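Local coordinates for protein (lectin) (Hyacinthoides hispanica, PDB 1B2P) that binds mannose as a monocot bulb lectin, an agglutinin from bluebell bulbs, at residues Asp39-Leu44 and Thr54-Leu59. Residues are numbered along the deposited sequence; the frame is centred on the assembly and turned at random.
Sequences DCNLVL and TNTGGL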
loop_
_atom_site.group_PDB
_atom_site.type_symbol
_atom_site.label_atom_id
_atom_site.label_comp_id
_atom_site.label_asym_id
_atom_site.label_seq_id
_atom_site.Cartn_x
_atom_site.Cartn_y
_atom_site.Cartn_z
ATOM N N ASP A 39 -22.318 7.099 14.099
ATOM C CA ASP A 39 -23.674 7.673 14.146
ATOM C C ASP A 39 -24.637 7.308 13.095
ATOM O O ASP A 39 -25.794 7.741 12.895
ATOM C CB ASP A 39 -23.600 9.253 14.236
ATOM C CG ASP A 39 -23.242 9.939 12.948
ATOM O OD1 ASP A 39 -22.912 9.216 11.935
ATOM O OD2 ASP A 39 -23.254 11.173 12.719
ATOM N N CYS A 40 -24.258 6.223 12.292
ATOM C CA CYS A 40 -25.061 5.649 11.273
ATOM C C CYS A 40 -25.093 6.457 9.958
ATOM O O CYS A 40 -25.906 6.113 9.102
ATOM C CB CYS A 40 -26.512 5.359 11.675
ATOM S SG CYS A 40 -27.276 3.944 10.893
ATOM N N ASN A 41 -24.322 7.531 9.786
ATOM C CA ASN A 41 -24.284 8.274 8.552
ATOM C C ASN A 41 -23.094 7.668 7.689
ATOM O O ASN A 41 -22.080 7.463 8.305
ATOM C CB ASN A 41 -23.848 9.748 8.845
ATOM C CG ASN A 41 -24.463 10.656 7.815
ATOM O OD1 ASN A 41 -24.276 11.972 7.836
ATOM N ND2 ASN A 41 -25.215 10.316 6.852
ATOM N N LEU A 42 -23.400 7.439 6.450
ATOM C CA LEU A 42 -22.257 6.927 5.567
ATOM C C LEU A 42 -21.885 8.125 4.721
ATOM O O LEU A 42 -22.744 8.714 4.032
ATOM C CB LEU A 42 -22.923 5.817 4.733
ATOM C CG LEU A 42 -21.993 5.287 3.555
ATOM C CD1 LEU A 42 -20.727 4.659 4.067
ATOM C CD2 LEU A 42 -22.853 4.333 2.775
ATOM N N VAL A 43 -20.612 8.515 4.856
ATOM C CA VAL A 43 -20.193 9.853 4.391
ATOM C C VAL A 43 -18.966 9.771 3.461
ATOM O O VAL A 43 -18.055 9.033 3.847
ATOM C CB VAL A 43 -19.800 10.790 5.579
ATOM C CG1 VAL A 43 -19.559 12.201 5.076
ATOM C CG2 VAL A 43 -20.996 10.687 6.623
ATOM N N LEU A 44 -18.942 10.579 2.416
ATOM C CA LEU A 44 -17.684 10.729 1.613
ATOM C C LEU A 44 -17.045 12.091 2.002
ATOM O O LEU A 44 -17.708 13.111 1.907
ATOM C CB LEU A 44 -18.056 10.777 0.162
ATOM C CG LEU A 44 -16.908 11.043 -0.859
ATOM C CD1 LEU A 44 -15.952 9.836 -0.823
ATOM C CD2 LEU A 44 -17.568 11.189 -2.212
ATOM N N THR A 54 -25.398 9.741 3.182
ATOM C CA THR A 54 -26.738 9.183 3.105
ATOM C C THR A 54 -27.713 10.001 4.047
ATOM O O THR A 54 -28.907 9.862 3.740
ATOM C CB THR A 54 -26.710 7.737 3.733
ATOM O OG1 THR A 54 -26.043 7.697 4.945
ATOM C CG2 THR A 54 -25.877 6.829 2.738
ATOM N N ASN A 55 -27.157 10.864 4.824
ATOM C CA ASN A 55 -28.000 11.700 5.728
ATOM C C ASN A 55 -28.826 10.843 6.662
ATOM O O ASN A 55 -30.039 11.107 6.855
ATOM C CB ASN A 55 -28.949 12.561 4.854
ATOM C CG ASN A 55 -28.119 13.582 4.076
ATOM O OD1 ASN A 55 -28.412 13.776 2.866
ATOM N ND2 ASN A 55 -27.205 14.167 4.813
ATOM N N THR A 56 -28.181 9.852 7.268
ATOM C CA THR A 56 -28.867 8.897 8.105
ATOM C C THR A 56 -28.358 9.043 9.524
ATOM O O THR A 56 -28.436 8.077 10.322
ATOM C CB THR A 56 -28.796 7.451 7.538
ATOM O OG1 THR A 56 -27.384 7.194 7.215
ATOM C CG2 THR A 56 -29.714 7.345 6.386
ATOM N N GLY A 57 -27.612 10.125 9.885
ATOM C CA GLY A 57 -27.031 10.219 11.224
ATOM C C GLY A 57 -28.171 10.232 12.329
ATOM O O GLY A 57 -29.237 10.734 12.008
ATOM N N GLY A 58 -27.934 9.456 13.347
ATOM C CA GLY A 58 -28.905 9.349 14.467
ATOM C C GLY A 58 -30.002 8.356 14.156
ATOM O O GLY A 58 -30.811 8.135 15.080
ATOM N N LEU A 59 -30.092 7.739 12.959
ATOM C CA LEU A 59 -31.232 6.865 12.677
ATOM C C LEU A 59 -31.102 5.450 13.203
ATOM O O LEU A 59 -32.027 4.621 13.069
ATOM C CB LEU A 59 -31.605 6.805 11.203
ATOM C CG LEU A 59 -32.031 8.181 10.628
ATOM C CD1 LEU A 59 -32.460 8.033 9.178
ATOM C CD2 LEU A 59 -33.273 8.745 11.402
#
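Leu42 N sends its hydrogen nearly straight (166°) to Thr54 OG1 at 3.1 Å, the first link in a chain of hydrogen bonds that runs through two threonine hydroxyls from backbone to backbone. Thr54 OG1 donates to Thr56 OG1, 2.7 Å away, which donates to Cys40 O at 2.6 Å, arriving tilted from the carbonyl plane. In both threonines OG1 sits between the backbone N and the carbonyl carbon (chi1 47° and 49°), which brings the hydroxyls side by side against residues 40-42. Thr54 is gripped again through its backbone: its N donates to Leu42 O at 3.0 Å, in the carbonyl plane, while its CG2 lies 3.7 Å from Leu42 CB, the two side chains crossing obliquely. The end of the Asn41 side chain comes close to the backbone of 55-56, with its CG 3.8 Å from Thr56 N. Gly58 N closes on Asp39 O at 2.8 Å, and Gly57 CA adds a CH...O contact to the same oxygen. Asp39 OD1 accepts from Asn41 N, two residues on, from above its carboxylate plane: an Asx turn just ahead of strand 42-46. A disulfide ties Cys40 to Cys63, and Trp84 of strand 82-85 packs on both threonines. The chain of bonds fastens the outgoing loop, with its type II turn at Thr56-Leu59, to the four-stranded antiparallel sheet that holds strands 42-46 and 49-53, in the beta-prism II fold of bulb-type lectins.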